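Local structure of ferric enterobactin receptor PIRA (Pseudomonas aeruginosa, 5FP2) at residues A[373-385]-A[473-485]. The protein probably takes up ferric enterobactin across the outer membrane as a TonB-dependent siderophore receptor. Residues are numbered along the deposited sequence; the frame is centred on the assembly and turned at random.
Sequences AEWNKETLNDPSS and PNLYQSNPNYLLY
Leu380 meets Leu475, Tyr476 and Tyr482 where a strand end of the 22-stranded TonB-dependent receptor barrel passes alongside the loop that follows strand 460-471. A branched, apolar residue suits this place, since its parts serve different partners. Leu380 CB lies 3.6 Å from Leu475 CD1, while Leu380 CD2 sits over one face of the Tyr476 ring, 3.9 Å from its centroid, in CH-pi contact. Leu380 CD2 also comes within 3.6 Å of Tyr482 CZ, obliquely to that ring, so one methyl touches both tyrosines. Two residues on, Asp382 again faces the loop; with chi1 at -177°, its CG stands anti to N and the carboxylate reaches Tyr476, whose OH donates to Asp382 OD2 over 2.6 Å. The hydroxyl arrives on the anti side, 19° out of the carboxylate plane, with carboxylate and ring 87° apart. Tyrosine thus offers a face to the leucine and a donor to the aspartate. The hydroxyl of Tyr482 instead bonds Ser409 and the Pro407 carbonyl, tying the loop to the start of neighbouring strand 408-423. Asx turns shape both segments: Asn474 OD1 accepts from Tyr476 N, and Ser384 N holds the carboxylate's other oxygen, Asp382 OD1, at 2.7 Å, nearly along the C-O axis.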
ATOM      1  N   ALA A 373      11.857   9.033  14.967  1.00123.70           N
ATOM      2  CA  ALA A 373      11.300   8.499  16.212  1.00123.68           C
ATOM      3  C   ALA A 373       9.773   8.408  16.138  1.00122.42           C
ATOM      4  O   ALA A 373       9.117   9.214  15.478  1.00121.75           O
ATOM      5  CB  ALA A 373      11.715   9.370  17.385  1.00125.03           C
ATOM      6  N   GLU A 374       9.216   7.402  16.804  1.00122.34           N
ATOM      7  CA  GLU A 374       7.781   7.152  16.765  1.00121.49           C
ATOM      8  C   GLU A 374       7.289   6.878  18.177  1.00122.36           C
ATOM      9  O   GLU A 374       7.925   6.151  18.936  1.00123.32           O
ATOM     10  CB  GLU A 374       7.474   5.922  15.903  1.00120.83           C
ATOM     11  CG  GLU A 374       7.979   5.995  14.465  1.00120.23           C
ATOM     12  CD  GLU A 374       7.259   5.026  13.535  1.00119.55           C
ATOM     13  OE1 GLU A 374       6.194   4.493  13.929  1.00119.45           O
ATOM     14  OE2 GLU A 374       7.780   4.776  12.416  1.00119.40           O
ATOM     15  N   TRP A 375       6.111   7.380  18.496  1.00122.18           N
ATOM     16  CA  TRP A 375       5.432   6.969  19.710  1.00123.16           C
ATOM     17  C   TRP A 375       3.977   6.693  19.372  1.00122.61           C
ATOM     18  O   TRP A 375       3.333   7.475  18.675  1.00121.75           O
ATOM     19  CB  TRP A 375       5.525   8.064  20.788  1.00124.26           C
ATOM     20  CG  TRP A 375       4.725   7.775  22.007  1.00125.50           C
ATOM     21  CD1 TRP A 375       5.157   7.140  23.132  1.00127.01           C
ATOM     22  CD2 TRP A 375       3.331   8.026  22.194  1.00125.60           C
ATOM     23  NE1 TRP A 375       4.129   7.018  24.031  1.00128.14           N
ATOM     24  CE2 TRP A 375       2.996   7.563  23.484  1.00127.33           C
ATOM     25  CE3 TRP A 375       2.347   8.659  21.426  1.00124.61           C
ATOM     26  CZ2 TRP A 375       1.716   7.726  24.032  1.00128.20           C
ATOM     27  CZ3 TRP A 375       1.071   8.818  21.969  1.00125.37           C
ATOM     28  CH2 TRP A 375       0.765   8.331  23.248  1.00127.17           C
ATOM     29  N   ASN A 376       3.425   5.665  19.994  1.00123.46           N
ATOM     30  CA  ASN A 376       2.253   4.995  19.461  1.00123.16           C
ATOM     31  C   ASN A 376       1.491   4.374  20.620  1.00124.84           C
ATOM     32  O   ASN A 376       2.048   3.590  21.385  1.00126.04           O
ATOM     33  CB  ASN A 376       2.700   3.903  18.486  1.00122.60           C
ATOM     34  CG  ASN A 376       1.717   3.685  17.344  1.00121.73           C
ATOM     35  OD1 ASN A 376       2.119   3.589  16.175  1.00120.74           O
ATOM     36  ND2 ASN A 376       0.448   3.460  17.688  1.00122.42           N
ATOM     37  N   LYS A 377       0.217   4.707  20.757  1.00125.17           N
ATOM     38  CA  LYS A 377      -0.607   4.036  21.742  1.00127.07           C
ATOM     39  C   LYS A 377      -1.826   3.486  21.035  1.00127.06           C
ATOM     40  O   LYS A 377      -2.368   4.149  20.164  1.00125.82           O
ATOM     41  CB  LYS A 377      -1.022   5.022  22.835  1.00128.21           C
ATOM     42  CG  LYS A 377      -1.704   4.390  24.039  1.00130.66           C
ATOM     43  CD  LYS A 377      -1.860   5.418  25.148  1.00131.93           C
ATOM     44  CE  LYS A 377      -2.806   4.968  26.254  1.00134.61           C
ATOM     45  NZ  LYS A 377      -3.042   6.030  27.281  1.00136.03           N
ATOM     46  N   GLU A 378      -2.232   2.268  21.380  1.00128.63           N
ATOM     47  CA  GLU A 378      -3.492   1.728  20.886  1.00129.25           C
ATOM     48  C   GLU A 378      -4.312   1.157  22.023  1.00131.98           C
ATOM     49  O   GLU A 378      -3.780   0.491  22.909  1.00133.51           O
ATOM     50  CB  GLU A 378      -3.261   0.645  19.858  1.00128.78           C
ATOM     51  CG  GLU A 378      -1.853   0.619  19.297  1.00127.24           C
ATOM     52  CD  GLU A 378      -1.571  -0.683  18.599  1.00127.57           C
ATOM     53  OE1 GLU A 378      -1.438  -1.707  19.313  1.00129.42           O
ATOM     54  OE2 GLU A 378      -1.634  -0.685  17.343  1.00126.29           O
ATOM     55  N   THR A 379      -5.598   1.493  22.027  1.00132.78           N
ATOM     56  CA  THR A 379      -6.505   1.051  23.068  1.00135.70           C
ATOM     57  C   THR A 379      -7.647   0.275  22.434  1.00136.82           C
ATOM     58  O   THR A 379      -8.138   0.641  21.373  1.00135.35           O
ATOM     59  CB  THR A 379      -7.105   2.250  23.796  1.00136.29           C
ATOM     60  OG1 THR A 379      -7.731   3.095  22.825  1.00134.60           O
ATOM     61  CG2 THR A 379      -6.030   3.040  24.526  1.00135.69           C
ATOM     62  N   LEU A 380      -8.100  -0.765  23.121  1.00139.71           N
ATOM     63  CA  LEU A 380      -9.211  -1.568  22.645  1.00141.44           C
ATOM     64  C   LEU A 380     -10.232  -1.796  23.747  1.00145.03           C
ATOM     65  O   LEU A 380      -9.899  -2.291  24.826  1.00147.18           O
ATOM     66  CB  LEU A 380      -8.710  -2.918  22.147  1.00141.94           C
ATOM     67  CG  LEU A 380      -9.838  -3.859  21.718  1.00144.30           C
ATOM     68  CD1 LEU A 380     -10.280  -3.519  20.306  1.00142.27           C
ATOM     69  CD2 LEU A 380      -9.410  -5.311  21.822  1.00146.30           C
ATOM     70  N   ASN A 381     -11.489  -1.494  23.437  1.00145.94           N
ATOM     71  CA  ASN A 381     -12.583  -1.798  24.329  1.00149.73           C
ATOM     72  C   ASN A 381     -13.626  -2.662  23.633  1.00151.62           C
ATOM     73  O   ASN A 381     -14.166  -2.279  22.600  1.00150.13           O
ATOM     74  CB  ASN A 381     -13.218  -0.503  24.816  1.00149.78           C
ATOM     75  CG  ASN A 381     -14.304  -0.739  25.840  1.00154.00           C
ATOM     76  OD1 ASN A 381     -14.293  -1.735  26.568  1.00156.97           O
ATOM     77  ND2 ASN A 381     -15.256   0.175  25.896  1.00154.51           N
ATOM     78  N   ASP A 382     -13.881  -3.837  24.202  1.00155.12           N
ATOM     79  CA  ASP A 382     -14.751  -4.838  23.589  1.00157.46           C
ATOM     80  C   ASP A 382     -15.233  -5.782  24.691  1.00162.32           C
ATOM     81  O   ASP A 382     -14.450  -6.574  25.221  1.00163.38           O
ATOM     82  CB  ASP A 382     -13.981  -5.622  22.509  1.00155.59           C
ATOM     83  CG  ASP A 382     -14.847  -6.641  21.779  1.00158.02           C
ATOM     84  OD1 ASP A 382     -15.829  -7.141  22.372  1.00162.06           O
ATOM     85  OD2 ASP A 382     -14.528  -6.946  20.608  1.00156.12           O
ATOM     86  N   PRO A 383     -16.501  -5.637  25.106  1.00165.47           N
ATOM     87  CA  PRO A 383     -17.022  -6.518  26.148  1.00170.57           C
ATOM     88  C   PRO A 383     -17.492  -7.874  25.629  1.00173.54           C
ATOM     89  O   PRO A 383     -18.406  -8.462  26.206  1.00178.26           O
ATOM     90  CB  PRO A 383     -18.225  -5.746  26.703  1.00172.85           C
ATOM     91  CG  PRO A 383     -18.009  -4.333  26.298  1.00168.63           C
ATOM     92  CD  PRO A 383     -17.287  -4.399  24.989  1.00164.47           C
ATOM     93  N   SER A 384     -16.926  -8.338  24.518  1.00171.07           N
ATOM     94  CA  SER A 384     -16.960  -9.761  24.190  1.00173.87           C
ATOM     95  C   SER A 384     -15.654 -10.418  24.631  1.00173.40           C
ATOM     96  O   SER A 384     -14.632 -10.328  23.952  1.00169.67           O
ATOM     97  CB  SER A 384     -17.209  -9.968  22.694  1.00172.12           C
ATOM     98  OG  SER A 384     -18.525  -9.573  22.348  1.00173.57           O
ATOM     99  N   SER A 385     -15.673 -10.991  25.831  1.00177.26           N
ATOM    100  CA  SER A 385     -14.458 -11.503  26.449  1.00177.13           C
ATOM    101  C   SER A 385     -14.797 -12.357  27.670  1.00182.67           C
ATOM    102  O   SER A 385     -14.698 -11.903  28.808  1.00183.81           O
ATOM    103  CB  SER A 385     -13.533 -10.346  26.843  1.00173.14           C
ATOM    104  OG  SER A 385     -14.270  -9.266  27.380  1.00173.29           O
ATOM    105  N   PRO A 473       2.505  -9.126  17.987  1.00125.84           N
ATOM    106  CA  PRO A 473       1.091  -9.493  18.031  1.00126.23           C
ATOM    107  C   PRO A 473       0.207  -8.315  18.421  1.00127.01           C
ATOM    108  O   PRO A 473       0.677  -7.373  19.048  1.00127.83           O
ATOM    109  CB  PRO A 473       1.024 -10.573  19.119  1.00128.05           C
ATOM    110  CG  PRO A 473       2.429 -10.994  19.363  1.00128.28           C
ATOM    111  CD  PRO A 473       3.307  -9.841  18.988  1.00127.34           C
ATOM    112  N   ASN A 474      -1.071  -8.380  18.072  1.00127.13           N
ATOM    113  CA  ASN A 474      -2.009  -7.337  18.454  1.00128.37           C
ATOM    114  C   ASN A 474      -2.750  -7.683  19.741  1.00130.77           C
ATOM    115  O   ASN A 474      -2.562  -8.758  20.312  1.00131.42           O
ATOM    116  CB  ASN A 474      -2.999  -7.072  17.321  1.00127.57           C
ATOM    117  CG  ASN A 474      -3.633  -8.340  16.786  1.00127.20           C
ATOM    118  OD1 ASN A 474      -4.481  -8.947  17.446  1.00128.85           O
ATOM    119  ND2 ASN A 474      -3.296  -8.692  15.546  1.00125.32           N
ATOM    120  N   LEU A 475      -3.581  -6.762  20.206  1.00132.38           N
ATOM    121  CA  LEU A 475      -4.198  -6.896  21.518  1.00135.02           C
ATOM    122  C   LEU A 475      -5.095  -8.126  21.617  1.00135.83           C
ATOM    123  O   LEU A 475      -5.352  -8.620  22.721  1.00137.92           O
ATOM    124  CB  LEU A 475      -5.005  -5.639  21.863  1.00136.89           C
ATOM    125  CG  LEU A 475      -4.302  -4.311  21.570  1.00136.42           C
ATOM    126  CD1 LEU A 475      -5.137  -3.147  22.063  1.00138.98           C
ATOM    127  CD2 LEU A 475      -2.919  -4.276  22.204  1.00136.24           C
ATOM    128  N   TYR A 476      -5.604  -8.598  20.481  1.00134.49           N
ATOM    129  CA  TYR A 476      -6.545  -9.709  20.499  1.00135.61           C
ATOM    130  C   TYR A 476      -5.793 -10.999  20.764  1.00135.37           C
ATOM    131  O   TYR A 476      -6.250 -11.850  21.526  1.00137.37           O
ATOM    132  CB  TYR A 476      -7.333  -9.780  19.191  1.00134.61           C
ATOM    133  CG  TYR A 476      -8.638  -8.983  19.234  1.00136.47           C
ATOM    134  CD1 TYR A 476      -9.681  -9.362  20.072  1.00139.32           C
ATOM    135  CD2 TYR A 476      -8.814  -7.844  18.454  1.00135.72           C
ATOM    136  CE1 TYR A 476     -10.862  -8.638  20.118  1.00141.41           C
ATOM    137  CE2 TYR A 476      -9.989  -7.108  18.508  1.00137.85           C
ATOM    138  CZ  TYR A 476     -11.015  -7.517  19.335  1.00140.71           C
ATOM    139  OH  TYR A 476     -12.203  -6.811  19.397  1.00143.24           O
ATOM    140  N   GLN A 477      -4.561 -11.033  20.269  1.00133.35           N
ATOM    141  CA  GLN A 477      -3.730 -12.250  20.219  1.00132.97           C
ATOM    142  C   GLN A 477      -2.881 -12.400  21.468  1.00134.35           C
ATOM    143  O   GLN A 477      -2.492 -13.515  21.832  1.00135.29           O
ATOM    144  CB  GLN A 477      -2.778 -12.181  19.033  1.00130.43           C
ATOM    145  CG  GLN A 477      -3.490 -12.086  17.702  1.00129.05           C
ATOM    146  CD  GLN A 477      -2.569 -11.675  16.580  1.00126.69           C
ATOM    147  OE1 GLN A 477      -1.737 -10.783  16.738  1.00126.03           O
ATOM    148  NE2 GLN A 477      -2.660 -12.381  15.458  1.00125.68           N
ATOM    149  N   SER A 478      -2.550 -11.265  22.085  1.00134.67           N
ATOM    150  CA  SER A 478      -1.646 -11.263  23.221  1.00136.03           C
ATOM    151  C   SER A 478      -2.410 -11.296  24.546  1.00138.90           C
ATOM    152  O   SER A 478      -1.802 -11.385  25.608  1.00140.52           O
ATOM    153  CB  SER A 478      -0.700 -10.061  23.156  1.00135.10           C
ATOM    154  OG  SER A 478      -1.381  -8.847  23.430  1.00135.84           O
ATOM    155  N   ASN A 479      -3.738 -11.313  24.484  1.00139.81           N
ATOM    156  CA  ASN A 479      -4.546 -11.244  25.695  1.00142.78           C
ATOM    157  C   ASN A 479      -5.502 -12.426  25.804  1.00144.35           C
ATOM    158  O   ASN A 479      -6.431 -12.545  25.010  1.00143.92           O
ATOM    159  CB  ASN A 479      -5.327  -9.927  25.740  1.00143.41           C
ATOM    160  CG  ASN A 479      -6.121  -9.763  27.020  1.00146.80           C
ATOM    161  OD1 ASN A 479      -5.912 -10.489  28.000  1.00148.63           O
ATOM    162  ND2 ASN A 479      -7.057  -8.816  27.015  1.00147.95           N
ATOM    163  N   PRO A 480      -5.294 -13.287  26.814  1.00146.51           N
ATOM    164  CA  PRO A 480      -6.067 -14.521  26.964  1.00148.38           C
ATOM    165  C   PRO A 480      -7.535 -14.299  27.302  1.00150.63           C
ATOM    166  O   PRO A 480      -8.321 -15.242  27.275  1.00152.27           O
ATOM    167  CB  PRO A 480      -5.376 -15.244  28.127  1.00150.54           C
ATOM    168  CG  PRO A 480      -4.050 -14.591  28.279  1.00149.15           C
ATOM    169  CD  PRO A 480      -4.227 -13.178  27.822  1.00147.48           C
ATOM    170  N   ASN A 481      -7.896 -13.078  27.674  1.00151.17           N
ATOM    171  CA  ASN A 481      -9.260 -12.794  28.072  1.00153.79           C
ATOM    172  C   ASN A 481     -10.197 -12.647  26.885  1.00152.78           C
ATOM    173  O   ASN A 481     -11.398 -12.856  27.022  1.00155.15           O
ATOM    174  CB  ASN A 481      -9.284 -11.539  28.928  1.00155.22           C
ATOM    175  CG  ASN A 481      -8.393 -11.663  30.147  1.00156.60           C
ATOM    176  OD1 ASN A 481      -7.873 -12.748  30.434  1.00156.88           O
ATOM    177  ND2 ASN A 481      -8.199 -10.552  30.865  1.00157.73           N
ATOM    178  N   TYR A 482      -9.648 -12.328  25.717  1.00149.52           N
ATOM    179  CA  TYR A 482     -10.460 -12.192  24.512  1.00148.52           C
ATOM    180  C   TYR A 482     -10.675 -13.526  23.821  1.00148.20           C
ATOM    181  O   TYR A 482      -9.716 -14.228  23.489  1.00146.49           O
ATOM    182  CB  TYR A 482      -9.811 -11.226  23.527  1.00145.43           C
ATOM    183  CG  TYR A 482      -9.827  -9.794  23.990  1.00146.11           C
ATOM    184  CD1 TYR A 482     -11.008  -9.192  24.445  1.00148.94           C
ATOM    185  CD2 TYR A 482      -8.662  -9.044  24.006  1.00144.37           C
ATOM    186  CE1 TYR A 482     -11.023  -7.882  24.908  1.00150.06           C
ATOM    187  CE2 TYR A 482      -8.673  -7.730  24.452  1.00145.41           C
ATOM    188  CZ  TYR A 482      -9.854  -7.154  24.895  1.00148.25           C
ATOM    189  OH  TYR A 482      -9.862  -5.846  25.305  1.00149.62           O
ATOM    190  N   LEU A 483     -11.938 -13.834  23.544  1.00150.07           N
ATOM    191  CA  LEU A 483     -12.298 -15.041  22.805  1.00150.21           C
ATOM    192  C   LEU A 483     -13.129 -14.705  21.562  1.00149.50           C
ATOM    193  O   LEU A 483     -14.165 -14.034  21.646  1.00151.31           O
ATOM    194  CB  LEU A 483     -13.037 -16.022  23.729  1.00153.95           C
ATOM    195  CG  LEU A 483     -13.714 -15.409  24.957  1.00157.00           C
ATOM    196  CD1 LEU A 483     -15.053 -14.801  24.569  1.00158.67           C
ATOM    197  CD2 LEU A 483     -13.881 -16.428  26.076  1.00160.24           C
ATOM    198  N   LEU A 484     -12.659 -15.188  20.414  1.00147.14           N
ATOM    199  CA  LEU A 484     -13.223 -14.838  19.108  1.00146.02           C
ATOM    200  C   LEU A 484     -13.738 -16.101  18.419  1.00147.05           C
ATOM    201  O   LEU A 484     -13.179 -17.174  18.618  1.00147.25           O
ATOM    202  CB  LEU A 484     -12.156 -14.170  18.237  1.00142.34           C
ATOM    203  CG  LEU A 484     -12.010 -12.658  18.411  1.00141.52           C
ATOM    204  CD1 LEU A 484     -11.880 -12.284  19.877  1.00143.28           C
ATOM    205  CD2 LEU A 484     -10.801 -12.169  17.634  1.00138.12           C
ATOM    206  N   TYR A 485     -14.822 -15.986  17.654  1.00148.15           N
ATOM    207  CA  TYR A 485     -15.444 -17.150  17.020  1.00149.73           C
ATOM    208  C   TYR A 485     -15.943 -16.822  15.624  1.00148.79           C
ATOM    209  O   TYR A 485     -15.794 -17.636  14.712  1.00148.23           O
ATOM    210  CB  TYR A 485     -16.609 -17.669  17.857  1.00154.00           C
ATOM    211  CG  TYR A 485     -17.668 -16.626  18.161  1.00155.93           C
ATOM    212  CD1 TYR A 485     -17.535 -15.772  19.253  1.00156.43           C
ATOM    213  CD2 TYR A 485     -18.810 -16.506  17.372  1.00157.67           C
ATOM    214  CE1 TYR A 485     -18.504 -14.829  19.549  1.00158.66           C
ATOM    215  CE2 TYR A 485     -19.781 -15.560  17.657  1.00159.89           C
ATOM    216  CZ  TYR A 485     -19.623 -14.725  18.745  1.00160.41           C
ATOM    217  OH  TYR A 485     -20.598 -13.799  19.033  1.00163.05           O
TER